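Local coordinates for long form salivary protein D7L1 (Culex quinquefasciatus, PDB 6V4C) that binds and sequesters adenine nucleotides, most tightly ATP and ADP, at the mosquito bite, inhibiting platelet aggregation and hemostasis and thereby modulating blood feeding on vertebrates, at residues Asp21-Asp26 with Tyr268-Ala273; Leu56-Lys61 with Asn67-Gln72; Ile150-Gly155 with Ala164-Val169; Lys223-Cys228 with Arg237-Cys242. All coordinates share one frame; numbering follows the deposited sequence.

From the N terminus, contact 1 opens at residues 21-26, around the C-terminal part of helix 8-22, and closes only at residues 268-273, in the loop between helices 249-263 and 279-292; the other three contacts all lie within this span of chain. Contact 2 closes a short loop between helix 45-55 and helix 66-75 in the first PBP/GOBP region. Contacts 3 and 4 follow in series in the second: contact 3 joins helix 150-158 to helix 164-172, and contact 4 joins helix 218-226 to helix 235-247. The nearest atoms of contacts 3 and 4 are about 5 Å apart. None cross. Contacts 2, 3 and 4 are thus local ties, whereas contact 1 brings the first region against the loop beside ADP.

Contact 1. Residues Asp21-Asp26 with Tyr268-Ala273; sequences DHFGND and YRLREA
Phe23 and Leu270 meet where the first PBP/GOBP helical unit touches the short 3-10 segment 268-270 that follows the ADP-binding residues Tyr266 and Ser267. The CB of Phe23 points at this segment, and with CG set between the backbone N and carbonyl carbon (chi1 86°) the ring presents a face to it. Around the ring, CG lies 4.0 Å from Leu270 CD2, CD1 is nearest to the same Leu270 CD2 at 3.8 Å, CE1 follows at 3.9 Å, and CZ at the tip is 4.0 Å from it, with Arg269 O the next neighbour of CZ at 4.5 Å. This evenness marks a CH-pi contact: the methyl lies 3.7 Å from the ring centroid, 7° off the normal. The flat ring of phenylalanine suits such a seat, and branched leucine can offer a single methyl to it. Gly24, with positive phi, carries the chain out of the helix into the type I' turn Phe23-Asp26, which folds back beneath the ring. Helix 27-34 closes in as well, Phe27 meeting the Phe23 ring edge-to-face and Met34 touching Leu270. Over the face of Phe23 opposite the leucine methyl sits Asn25 N, 3.4 Å above the ring plane and over its centre.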
loop_
_atom_site.group_PDB
_atom_site.type_symbol
_atom_site.label_atom_id
_atom_site.label_comp_id
_atom_site.label_asym_id
_atom_site.label_seq_id
_atom_site.Cartn_x
_atom_site.Cartn_y
_atom_site.Cartn_z
ATOM N N ASP A 21 9.796 5.198 3.214
ATOM C CA ASP A 21 10.369 5.257 4.553
ATOM C C ASP A 21 11.893 5.294 4.549
ATOM O O ASP A 21 12.489 5.657 5.570
ATOM C CB ASP A 21 9.884 4.070 5.389
ATOM C CG ASP A 21 8.448 4.227 5.854
ATOM O OD1 ASP A 21 7.860 5.309 5.642
ATOM O OD2 ASP A 21 7.904 3.261 6.433
ATOM N N HIS A 22 12.539 4.940 3.436
ATOM C CA HIS A 22 13.985 4.749 3.428
ATOM C C HIS A 22 14.745 5.502 2.344
ATOM O O HIS A 22 15.973 5.608 2.456
ATOM C CB HIS A 22 14.336 3.256 3.332
ATOM C CG HIS A 22 14.063 2.489 4.589
ATOM N ND1 HIS A 22 13.591 1.193 4.583
ATOM C CD2 HIS A 22 14.205 2.831 5.891
ATOM C CE1 HIS A 22 13.448 0.773 5.828
ATOM N NE2 HIS A 22 13.815 1.747 6.640
ATOM N N PHE A 23 14.085 6.024 1.307
ATOM C CA PHE A 23 14.837 6.619 0.205
ATOM C C PHE A 23 15.488 7.945 0.578
ATOM O O PHE A 23 16.490 8.319 -0.039
ATOM C CB PHE A 23 13.979 6.731 -1.061
ATOM C CG PHE A 23 13.153 7.984 -1.140
ATOM C CD1 PHE A 23 12.217 8.283 -0.165
ATOM C CD2 PHE A 23 13.297 8.853 -2.212
ATOM C CE1 PHE A 23 11.454 9.435 -0.244
ATOM C CE2 PHE A 23 12.534 10.001 -2.301
ATOM C CZ PHE A 23 11.614 10.294 -1.314
ATOM N N GLY A 24 14.956 8.651 1.570
ATOM C CA GLY A 24 15.601 9.864 2.055
ATOM C C GLY A 24 15.747 10.959 1.024
ATOM O O GLY A 24 16.803 11.602 0.954
ATOM N N ASN A 25 14.717 11.176 0.208
ATOM C CA ASN A 25 14.673 12.254 -0.780
ATOM C C ASN A 25 15.729 12.117 -1.875
ATOM O O ASN A 25 15.996 13.076 -2.603
ATOM C CB ASN A 25 14.704 13.645 -0.135
ATOM C CG ASN A 25 13.520 13.885 0.784
ATOM O OD1 ASN A 25 12.402 14.115 0.326
ATOM N ND2 ASN A 25 13.764 13.836 2.087
ATOM N N ASP A 26 16.336 10.939 -2.017
ATOM C CA ASP A 26 17.247 10.650 -3.123
ATOM C C ASP A 26 16.434 9.915 -4.183
ATOM O O ASP A 26 16.193 8.709 -4.075
ATOM C CB ASP A 26 18.439 9.825 -2.648
ATOM C CG ASP A 26 19.541 9.731 -3.692
ATOM O OD1 ASP A 26 19.248 9.376 -4.854
ATOM O OD2 ASP A 26 20.706 10.022 -3.349
ATOM N N TYR A 268 3.797 7.663 -6.393
ATOM C CA TYR A 268 3.581 9.078 -6.690
ATOM C C TYR A 268 4.621 9.967 -6.013
ATOM O O TYR A 268 5.284 10.778 -6.670
ATOM C CB TYR A 268 2.165 9.460 -6.251
ATOM C CG TYR A 268 1.687 10.826 -6.694
ATOM C CD1 TYR A 268 1.137 11.015 -7.954
ATOM C CD2 TYR A 268 1.752 11.918 -5.836
ATOM C CE1 TYR A 268 0.683 12.260 -8.358
ATOM C CE2 TYR A 268 1.299 13.166 -6.230
ATOM C CZ TYR A 268 0.765 13.329 -7.491
ATOM O OH TYR A 268 0.314 14.568 -7.890
ATOM N N ARG A 269 4.783 9.824 -4.698
ATOM C CA ARG A 269 5.695 10.695 -3.966
ATOM C C ARG A 269 7.165 10.402 -4.239
ATOM O O ARG A 269 8.020 11.197 -3.834
ATOM C CB ARG A 269 5.417 10.618 -2.466
ATOM C CG ARG A 269 4.083 11.209 -2.062
ATOM C CD ARG A 269 3.810 10.971 -0.593
ATOM N NE ARG A 269 4.628 11.818 0.267
ATOM C CZ ARG A 269 4.840 11.580 1.558
ATOM N NH1 ARG A 269 4.309 10.508 2.132
ATOM N NH2 ARG A 269 5.594 12.406 2.271
ATOM N N LEU A 270 7.480 9.297 -4.910
ATOM C CA LEU A 270 8.865 8.938 -5.181
ATOM C C LEU A 270 9.394 9.518 -6.487
ATOM O O LEU A 270 10.606 9.475 -6.720
ATOM C CB LEU A 270 9.032 7.418 -5.152
ATOM C CG LEU A 270 8.616 6.791 -3.820
ATOM C CD1 LEU A 270 8.377 5.304 -3.982
ATOM C CD2 LEU A 270 9.667 7.059 -2.752
ATOM N N ARG A 271 8.560 10.099 -7.294
ATOM C CA ARG A 271 9.081 10.865 -8.415
ATOM C C ARG A 271 9.226 12.273 -7.925
ATOM O O ARG A 271 8.453 12.709 -7.241
ATOM C CB ARG A 271 8.166 10.959 -9.587
ATOM C CG ARG A 271 7.484 9.656 -9.796
ATOM C CD ARG A 271 8.198 8.963 -10.816
ATOM N NE ARG A 271 7.601 7.735 -10.490
ATOM C CZ ARG A 271 6.336 7.431 -10.545
ATOM N NH1 ARG A 271 5.414 8.265 -10.878
ATOM N NH2 ARG A 271 5.979 6.233 -10.290
ATOM N N GLU A 272 10.158 12.991 -8.479
ATOM C CA GLU A 272 10.561 14.271 -7.901
ATOM C C GLU A 272 9.522 15.361 -8.146
ATOM O O GLU A 272 9.297 16.216 -7.278
ATOM C CB GLU A 272 11.929 14.692 -8.437
ATOM C CG GLU A 272 12.585 15.788 -7.622
ATOM C CD GLU A 272 13.703 16.483 -8.370
ATOM O OE1 GLU A 272 13.690 17.731 -8.429
ATOM O OE2 GLU A 272 14.590 15.782 -8.902
ATOM N N ALA A 273 8.887 15.359 -9.321
ATOM C CA ALA A 273 7.953 16.427 -9.665
ATOM C C ALA A 273 6.671 16.374 -8.845
ATOM O O ALA A 273 5.999 17.401 -8.698
ATOM C CB ALA A 273 7.613 16.398 -11.153
#

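Contact 2. Residues Leu56-Lys61 with Asn67-Gln72; sequences LGMYDK and NNIKQQ
The Schellman motif that ends helix 45-55 at Gly57 is met by Asn68 on helix 66-75, across the short loop joining these two helices of the first PBP/GOBP region. Glycine suits the position because phi is positive there (74°). The CA atoms of Gly57 and Asn68 are 6.5 Å apart. Asn68 points at the turn and donates from ND2 to Gly57 O at 3.0 Å. The acceptor lies near the amide plane of Asn68, the donor lies in the carbonyl plane of Gly57, and the N-H...O angle is 152°, a well-aligned bond. Asparagine is short enough that its CB also nears the same oxygen, with Asn68 CB to Gly57 O at 3.2 Å.

Beside this polar tie lies an apolar one. The thioether chain of Met58 starts away from the helix but bends at chi3 (99°), swinging its terminal methyl back so that Met58 CE meets Ile69 CD1 at 3.8 Å. The two side chains cross at about a right angle, and both also touch Leu94 and Tyr126. A buried carbonyl just past the last turn of the helix, where the helix supplies no further N-H, thus gains an amide donor from the next helix, while flexible methionine and branched isoleucine fill the hydrophobic side, so polar and apolar needs are met separately within one short helix-loop-helix connection.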
loop_
_atom_site.group_PDB
_atom_site.type_symbol
_atom_site.label_atom_id
_atom_site.label_comp_id
_atom_site.label_asym_id
_atom_site.label_seq_id
_atom_site.Cartn_x
_atom_site.Cartn_y
_atom_site.Cartn_z
ATOM N N LEU A 56 7.043 -8.340 2.579
ATOM C CA LEU A 56 6.613 -9.338 1.611
ATOM C C LEU A 56 6.569 -10.746 2.194
ATOM O O LEU A 56 6.316 -11.700 1.452
ATOM C CB LEU A 56 7.506 -9.305 0.365
ATOM C CG LEU A 56 7.571 -7.976 -0.393
ATOM C CD1 LEU A 56 8.171 -8.171 -1.779
ATOM C CD2 LEU A 56 6.203 -7.325 -0.472
ATOM N N GLY A 57 6.807 -10.895 3.496
ATOM C CA GLY A 57 6.747 -12.204 4.113
ATOM C C GLY A 57 7.909 -13.116 3.797
ATOM O O GLY A 57 7.810 -14.325 4.016
ATOM N N MET A 58 9.015 -12.574 3.280
ATOM C CA MET A 58 10.186 -13.395 3.004
ATOM C C MET A 58 11.039 -13.629 4.240
ATOM O O MET A 58 11.777 -14.617 4.288
ATOM C CB MET A 58 11.061 -12.744 1.932
ATOM C CG MET A 58 10.338 -12.367 0.657
ATOM S SD MET A 58 11.477 -11.700 -0.571
ATOM C CE MET A 58 11.756 -13.136 -1.595
ATOM N N TYR A 59 10.956 -12.747 5.236
ATOM C CA TYR A 59 11.812 -12.807 6.412
ATOM C C TYR A 59 10.954 -12.590 7.648
ATOM O O TYR A 59 10.176 -11.633 7.704
ATOM C CB TYR A 59 12.895 -11.725 6.327
ATOM C CG TYR A 59 13.954 -11.803 7.399
ATOM C CD1 TYR A 59 14.968 -12.749 7.333
ATOM C CD2 TYR A 59 13.950 -10.919 8.470
ATOM C CE1 TYR A 59 15.942 -12.821 8.309
ATOM C CE2 TYR A 59 14.922 -10.983 9.451
ATOM C CZ TYR A 59 15.915 -11.935 9.365
ATOM O OH TYR A 59 16.884 -12.005 10.338
ATOM N N ASP A 60 11.097 -13.477 8.634
ATOM C CA ASP A 60 10.267 -13.418 9.832
ATOM C C ASP A 60 11.092 -13.554 11.107
ATOM O O ASP A 60 11.449 -12.550 11.734
ATOM N N LYS A 61 11.395 -14.791 11.503
ATOM C CA LYS A 61 12.106 -15.046 12.751
ATOM C C LYS A 61 13.577 -14.664 12.646
ATOM O O LYS A 61 13.919 -13.478 12.592
ATOM N N ASN A 67 8.895 -21.560 2.924
ATOM C CA ASN A 67 7.527 -21.994 2.676
ATOM C C ASN A 67 6.572 -20.829 2.439
ATOM O O ASN A 67 5.509 -21.024 1.840
ATOM C CB ASN A 67 7.037 -22.901 3.805
ATOM C CG ASN A 67 7.644 -24.294 3.732
ATOM O OD1 ASN A 67 8.800 -24.503 4.100
ATOM N ND2 ASN A 67 6.866 -25.255 3.250
ATOM N N ASN A 68 6.924 -19.624 2.893
ATOM C CA ASN A 68 6.167 -18.438 2.503
ATOM C C ASN A 68 6.410 -18.106 1.038
ATOM O O ASN A 68 5.464 -17.855 0.281
ATOM C CB ASN A 68 6.554 -17.248 3.383
ATOM C CG ASN A 68 6.004 -17.357 4.788
ATOM O OD1 ASN A 68 5.191 -18.233 5.085
ATOM N ND2 ASN A 68 6.431 -16.451 5.658
ATOM N N ILE A 69 7.678 -18.099 0.622
ATOM C CA ILE A 69 8.010 -17.833 -0.775
ATOM C C ILE A 69 7.412 -18.903 -1.678
ATOM O O ILE A 69 6.953 -18.616 -2.791
ATOM C CB ILE A 69 9.536 -17.714 -0.947
ATOM C CG1 ILE A 69 10.102 -16.701 0.048
ATOM C CG2 ILE A 69 9.881 -17.313 -2.370
ATOM C CD1 ILE A 69 11.607 -16.581 0.010
ATOM N N LYS A 70 7.405 -20.153 -1.212
ATOM C CA LYS A 70 6.754 -21.216 -1.969
ATOM C C LYS A 70 5.251 -20.982 -2.055
ATOM O O LYS A 70 4.635 -21.224 -3.100
ATOM N N GLN A 71 4.643 -20.511 -0.965
ATOM C CA GLN A 71 3.217 -20.201 -0.997
ATOM C C GLN A 71 2.926 -19.051 -1.954
ATOM O O GLN A 71 1.928 -19.079 -2.683
ATOM C CB GLN A 71 2.715 -19.875 0.408
ATOM C CG GLN A 71 1.606 -20.791 0.899
ATOM C CD GLN A 71 1.015 -20.328 2.216
ATOM O OE1 GLN A 71 1.739 -19.910 3.122
ATOM N NE2 GLN A 71 -0.307 -20.390 2.326
ATOM N N GLN A 72 3.790 -18.031 -1.968
ATOM C CA GLN A 72 3.605 -16.922 -2.896
ATOM C C GLN A 72 3.748 -17.383 -4.340
ATOM O O GLN A 72 2.986 -16.954 -5.215
ATOM C CB GLN A 72 4.600 -15.803 -2.590
ATOM C CG GLN A 72 4.495 -14.603 -3.522
ATOM C CD GLN A 72 3.215 -13.811 -3.323
ATOM O OE1 GLN A 72 2.640 -13.800 -2.235
ATOM N NE2 GLN A 72 2.765 -13.140 -4.378
#

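Contact 3. Residues Ile150-Gly155 with Ala164-Val169; sequences IFRFCG and AAYCNV
Gly155 and Tyr166 form the nearest CA pair, 7.7 Å, between helices that run almost antiparallel at 165°, with short-segment axes approaching no closer than 12.3 Å. Such widely spaced helices need a long side chain to bridge them, and Tyr166 fills that part. Its CB points at helix 150-158, and with CG trans to the backbone N (chi1 -167°) the ring extends across the gap until its hydroxyl reaches the other helix. There OH lies 3.9 Å from Gly155 CA, a place where the absence of a side chain leaves room for the phenol.

From beside it comes Arg152, whose chain bends at chi2 (60°) to bring its guanidinium to the ring's edge. NH1 donates to Tyr166 OH at 3.3 Å, and guanidinium and ring are nearly coplanar, so the bond runs edge to edge within both planes; NH1 also lies 3.6 Å from Tyr166 CE2. The same nitrogen forms a salt bridge with Asp161, a residue of the link between the two helices and its stronger polar partner. A water also binds the hydroxyl, 2.6 Å from Tyr166 OH, and donates a weak bond to Phe151 O. Disulfides Cys154-Cys186 and Cys167-Cys295 tie the two helices to other parts of the chain.

The buried hydroxyl is therefore held by an arginine N-H and a water, which fix where the tyrosine ends. The arginine's charge would probably polarise the phenol O-H and favour its ionised form, an effect that Asp161 should largely offset.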
loop_
_atom_site.group_PDB
_atom_site.type_symbol
_atom_site.label_atom_id
_atom_site.label_comp_id
_atom_site.label_asym_id
_atom_site.label_seq_id
_atom_site.Cartn_x
_atom_site.Cartn_y
_atom_site.Cartn_z
ATOM N N ILE A 150 -8.501 4.502 -4.919
ATOM C CA ILE A 150 -9.160 3.530 -4.052
ATOM C C ILE A 150 -10.609 3.932 -3.798
ATOM O O ILE A 150 -11.504 3.079 -3.741
ATOM C CB ILE A 150 -8.358 3.328 -2.750
ATOM C CG1 ILE A 150 -9.044 2.310 -1.834
ATOM C CG2 ILE A 150 -8.172 4.652 -2.020
ATOM C CD1 ILE A 150 -9.114 0.909 -2.405
ATOM N N PHE A 151 -10.868 5.237 -3.680
ATOM C CA PHE A 151 -12.231 5.697 -3.434
ATOM C C PHE A 151 -13.119 5.482 -4.653
ATOM O O PHE A 151 -14.281 5.084 -4.518
ATOM C CB PHE A 151 -12.229 7.168 -3.011
ATOM C CG PHE A 151 -11.477 7.422 -1.739
ATOM C CD1 PHE A 151 -12.071 7.187 -0.512
ATOM C CD2 PHE A 151 -10.171 7.876 -1.770
ATOM C CE1 PHE A 151 -11.376 7.408 0.663
ATOM C CE2 PHE A 151 -9.472 8.103 -0.595
ATOM C CZ PHE A 151 -10.076 7.866 0.619
ATOM N N ARG A 152 -12.590 5.742 -5.850
ATOM C CA ARG A 152 -13.364 5.504 -7.064
ATOM C C ARG A 152 -13.562 4.012 -7.295
ATOM O O ARG A 152 -14.652 3.576 -7.685
ATOM C CB ARG A 152 -12.667 6.163 -8.256
ATOM C CG ARG A 152 -13.327 5.913 -9.604
ATOM C CD ARG A 152 -14.751 6.438 -9.642
ATOM N NE ARG A 152 -15.367 6.202 -10.948
ATOM C CZ ARG A 152 -16.665 6.343 -11.200
ATOM N NH1 ARG A 152 -17.494 6.717 -10.236
ATOM N NH2 ARG A 152 -17.133 6.101 -12.417
ATOM N N PHE A 153 -12.522 3.213 -7.040
ATOM C CA PHE A 153 -12.647 1.768 -7.174
ATOM C C PHE A 153 -13.724 1.219 -6.244
ATOM O O PHE A 153 -14.529 0.370 -6.646
ATOM C CB PHE A 153 -11.299 1.101 -6.902
ATOM C CG PHE A 153 -11.329 -0.390 -7.054
ATOM C CD1 PHE A 153 -11.289 -0.969 -8.312
ATOM C CD2 PHE A 153 -11.401 -1.213 -5.942
ATOM C CE1 PHE A 153 -11.320 -2.343 -8.458
ATOM C CE2 PHE A 153 -11.431 -2.585 -6.082
ATOM C CZ PHE A 153 -11.392 -3.150 -7.342
ATOM N N CYS A 154 -13.763 1.702 -4.998
ATOM C CA CYS A 154 -14.802 1.270 -4.064
ATOM C C CYS A 154 -16.154 1.887 -4.410
ATOM O O CYS A 154 -17.192 1.228 -4.284
ATOM C CB CYS A 154 -14.417 1.640 -2.631
ATOM S SG CYS A 154 -12.990 0.756 -1.948
ATOM N N GLY A 155 -16.159 3.151 -4.839
ATOM C CA GLY A 155 -17.422 3.830 -5.093
ATOM C C GLY A 155 -18.219 3.196 -6.215
ATOM O O GLY A 155 -19.451 3.138 -6.160
ATOM N N ALA A 164 -27.245 11.114 -5.507
ATOM C CA ALA A 164 -27.115 12.167 -4.503
ATOM C C ALA A 164 -26.233 11.741 -3.334
ATOM O O ALA A 164 -25.389 12.518 -2.875
ATOM C CB ALA A 164 -28.495 12.604 -4.011
ATOM N N ALA A 165 -26.416 10.516 -2.836
ATOM C CA ALA A 165 -25.590 10.056 -1.726
ATOM C C ALA A 165 -24.121 10.011 -2.120
ATOM O O ALA A 165 -23.243 10.348 -1.317
ATOM C CB ALA A 165 -26.067 8.684 -1.248
ATOM N N TYR A 166 -23.839 9.606 -3.360
ATOM C CA TYR A 166 -22.459 9.516 -3.825
ATOM C C TYR A 166 -21.806 10.892 -3.870
ATOM O O TYR A 166 -20.660 11.056 -3.439
ATOM C CB TYR A 166 -22.428 8.858 -5.204
ATOM C CG TYR A 166 -21.059 8.427 -5.679
ATOM C CD1 TYR A 166 -19.984 8.345 -4.803
ATOM C CD2 TYR A 166 -20.845 8.098 -7.012
ATOM C CE1 TYR A 166 -18.730 7.949 -5.243
ATOM C CE2 TYR A 166 -19.599 7.703 -7.462
ATOM C CZ TYR A 166 -18.545 7.630 -6.575
ATOM O OH TYR A 166 -17.306 7.233 -7.030
ATOM N N CYS A 167 -22.519 11.893 -4.385
ATOM C CA CYS A 167 -21.938 13.229 -4.465
ATOM C C CYS A 167 -21.756 13.855 -3.089
ATOM O O CYS A 167 -20.875 14.703 -2.913
ATOM C CB CYS A 167 -22.764 14.118 -5.392
ATOM S SG CYS A 167 -22.889 13.463 -7.070
ATOM N N ASN A 168 -22.564 13.449 -2.105
ATOM C CA ASN A 168 -22.310 13.875 -0.732
ATOM C C ASN A 168 -21.003 13.294 -0.209
ATOM O O ASN A 168 -20.260 13.974 0.510
ATOM C CB ASN A 168 -23.480 13.492 0.174
ATOM C CG ASN A 168 -24.682 14.398 -0.010
ATOM O OD1 ASN A 168 -24.560 15.518 -0.507
ATOM N ND2 ASN A 168 -25.853 13.917 0.398
ATOM N N VAL A 169 -20.705 12.038 -0.557
ATOM C CA VAL A 169 -19.424 11.442 -0.188
ATOM C C VAL A 169 -18.277 12.232 -0.805
ATOM O O VAL A 169 -17.271 12.518 -0.148
ATOM C CB VAL A 169 -19.376 9.960 -0.603
ATOM C CG1 VAL A 169 -17.992 9.377 -0.342
ATOM C CG2 VAL A 169 -20.438 9.165 0.134
HETATM O O HOH W 1 -15.573 7.924 -5.253
#

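Contact 4. Residues Lys223-Cys228 with Arg237-Cys242; sequences KSLQNC and RDYYKC
Cys228 and Cys242 are joined by a disulfide, SG to SG 2.0 Å with chi3 85°, which ties the loop just after helix 218-226 to helix 235-247 in the second PBP/GOBP region. The tight part of the contact gathers round this bond. Cys228 reaches across with SG trans to its backbone N (chi1 -161°), and its CB lies 3.7 Å from Tyr239 CE1 while the sulfur meets the ring obliquely. On the same ring, Leu225 CD2 touches Tyr239 CD1 at 3.7 Å, the two side chains crossing at about a right angle, and Leu225 O lies at the ring edge, 3.6 Å from Tyr239 CE1. A broad tyrosine can thus serve leucine, carbonyl and sulfur at once. Small Ser224 lets the helices close to 5.5 Å between its CA and that of Cys242, its OG bonding instead to Val220 O.

The solvent side is looser: exposed Lys223, Gln226 and Asn227 do not touch helix 235-247. Within that helix, Arg237 grips Asp238 OD1 through NE (2.9 Å) and NH2. Helix 202-211 borders the pair through Ile205 against Leu225, and helix 179-190 packs on Arg237 and Tyr240, so this surface corner continues into an all-helical bundle.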
loop_
_atom_site.group_PDB
_atom_site.type_symbol
_atom_site.label_atom_id
_atom_site.label_comp_id
_atom_site.label_asym_id
_atom_site.label_seq_id
_atom_site.Cartn_x
_atom_site.Cartn_y
_atom_site.Cartn_z
ATOM N N LYS A 223 -6.935 9.673 20.673
ATOM C CA LYS A 223 -8.114 9.874 21.528
ATOM C C LYS A 223 -9.363 9.557 20.743
ATOM O O LYS A 223 -10.113 8.953 21.243
ATOM C CB LYS A 223 -8.106 11.299 22.060
ATOM C CG LYS A 223 -9.258 11.744 22.910
ATOM C CD LYS A 223 -9.312 13.211 23.208
ATOM C CE LYS A 223 -10.624 13.682 23.820
ATOM N NZ LYS A 223 -10.640 15.091 24.278
ATOM N N SER A 224 -9.471 9.965 19.512
ATOM C CA SER A 224 -10.646 9.628 18.716
ATOM C C SER A 224 -10.837 8.121 18.628
ATOM O O SER A 224 -11.958 7.619 18.781
ATOM C CB SER A 224 -10.516 10.234 17.317
ATOM O OG SER A 224 -10.457 11.648 17.385
ATOM N N LEU A 225 -9.752 7.381 18.392
ATOM C CA LEU A 225 -9.853 5.928 18.304
ATOM C C LEU A 225 -10.180 5.315 19.660
ATOM O O LEU A 225 -10.975 4.372 19.747
ATOM C CB LEU A 225 -8.546 5.345 17.769
ATOM C CG LEU A 225 -8.165 5.670 16.326
ATOM C CD1 LEU A 225 -6.836 5.019 15.968
ATOM C CD2 LEU A 225 -9.259 5.214 15.381
ATOM N N GLN A 226 -9.576 5.841 20.725
ATOM C CA GLN A 226 -9.735 5.246 22.048
ATOM C C GLN A 226 -11.161 5.406 22.562
ATOM O O GLN A 226 -11.698 4.501 23.210
ATOM C CB GLN A 226 -8.727 5.881 23.006
ATOM C CG GLN A 226 -8.552 5.174 24.338
ATOM C CD GLN A 226 -7.283 5.610 25.049
ATOM O OE1 GLN A 226 -6.446 6.307 24.475
ATOM N NE2 GLN A 226 -7.135 5.199 26.304
ATOM N N ASN A 227 -11.793 6.541 22.279
ATOM C CA ASN A 227 -13.131 6.833 22.777
ATOM C C ASN A 227 -14.234 6.413 21.815
ATOM O O ASN A 227 -15.411 6.666 22.098
ATOM C CB ASN A 227 -13.264 8.327 23.087
ATOM C CG ASN A 227 -12.225 8.810 24.078
ATOM O OD1 ASN A 227 -11.610 8.011 24.786
ATOM N ND2 ASN A 227 -12.027 10.121 24.138
ATOM N N CYS A 228 -13.888 5.777 20.699
ATOM C CA CYS A 228 -14.872 5.448 19.679
ATOM C C CYS A 228 -15.702 4.248 20.112
ATOM O O CYS A 228 -15.157 3.223 20.531
ATOM C CB CYS A 228 -14.170 5.128 18.364
ATOM S SG CYS A 228 -15.258 5.239 16.936
ATOM N N ARG A 237 -16.856 2.162 9.405
ATOM C CA ARG A 237 -17.629 3.397 9.334
ATOM C C ARG A 237 -17.547 4.174 10.641
ATOM O O ARG A 237 -17.358 5.397 10.636
ATOM C CB ARG A 237 -19.086 3.077 8.985
ATOM C CG ARG A 237 -19.932 4.265 8.513
ATOM C CD ARG A 237 -20.538 5.061 9.670
ATOM N NE ARG A 237 -21.184 4.203 10.662
ATOM C CZ ARG A 237 -22.471 3.873 10.646
ATOM N NH1 ARG A 237 -23.264 4.327 9.688
ATOM N NH2 ARG A 237 -22.968 3.087 11.592
ATOM N N ASP A 238 -17.679 3.477 11.773
ATOM C CA ASP A 238 -17.707 4.159 13.063
ATOM C C ASP A 238 -16.354 4.775 13.399
ATOM O O ASP A 238 -16.286 5.918 13.866
ATOM C CB ASP A 238 -18.164 3.195 14.160
ATOM C CG ASP A 238 -19.580 2.688 13.939
ATOM O OD1 ASP A 238 -20.381 3.400 13.294
ATOM O OD2 ASP A 238 -19.894 1.574 14.410
ATOM N N TYR A 239 -15.266 4.035 13.178
ATOM C CA TYR A 239 -13.942 4.602 13.411
ATOM C C TYR A 239 -13.646 5.725 12.423
ATOM O O TYR A 239 -13.056 6.747 12.792
ATOM C CB TYR A 239 -12.879 3.508 13.328
ATOM C CG TYR A 239 -12.779 2.660 14.578
ATOM C CD1 TYR A 239 -12.277 3.191 15.760
ATOM C CD2 TYR A 239 -13.178 1.329 14.574
ATOM C CE1 TYR A 239 -12.178 2.420 16.908
ATOM C CE2 TYR A 239 -13.080 0.550 15.718
ATOM C CZ TYR A 239 -12.581 1.103 16.880
ATOM O OH TYR A 239 -12.485 0.335 18.018
ATOM N N TYR A 240 -14.041 5.539 11.163
ATOM C CA TYR A 240 -13.925 6.593 10.159
ATOM C C TYR A 240 -14.596 7.872 10.640
ATOM O O TYR A 240 -14.008 8.958 10.583
ATOM C CB TYR A 240 -14.564 6.087 8.863
ATOM C CG TYR A 240 -14.516 7.002 7.659
ATOM C CD1 TYR A 240 -15.395 8.070 7.539
ATOM C CD2 TYR A 240 -13.643 6.752 6.608
ATOM C CE1 TYR A 240 -15.375 8.889 6.434
ATOM C CE2 TYR A 240 -13.619 7.566 5.490
ATOM C CZ TYR A 240 -14.489 8.633 5.410
ATOM O OH TYR A 240 -14.477 9.450 4.304
ATOM N N LYS A 241 -15.827 7.759 11.144
ATOM C CA LYS A 241 -16.528 8.938 11.640
ATOM C C LYS A 241 -15.867 9.505 12.891
ATOM O O LYS A 241 -15.864 10.726 13.089
ATOM C CB LYS A 241 -18.000 8.612 11.901
ATOM C CG LYS A 241 -18.880 9.836 12.168
ATOM C CD LYS A 241 -18.607 10.939 11.143
ATOM C CE LYS A 241 -19.753 11.938 11.051
ATOM N NZ LYS A 241 -20.030 12.630 12.339
ATOM N N CYS A 242 -15.299 8.641 13.737
ATOM C CA CYS A 242 -14.598 9.117 14.923
ATOM C C CYS A 242 -13.379 9.956 14.547
ATOM O O CYS A 242 -13.131 11.008 15.146
ATOM C CB CYS A 242 -14.218 7.928 15.812
ATOM S SG CYS A 242 -15.619 7.239 16.774
#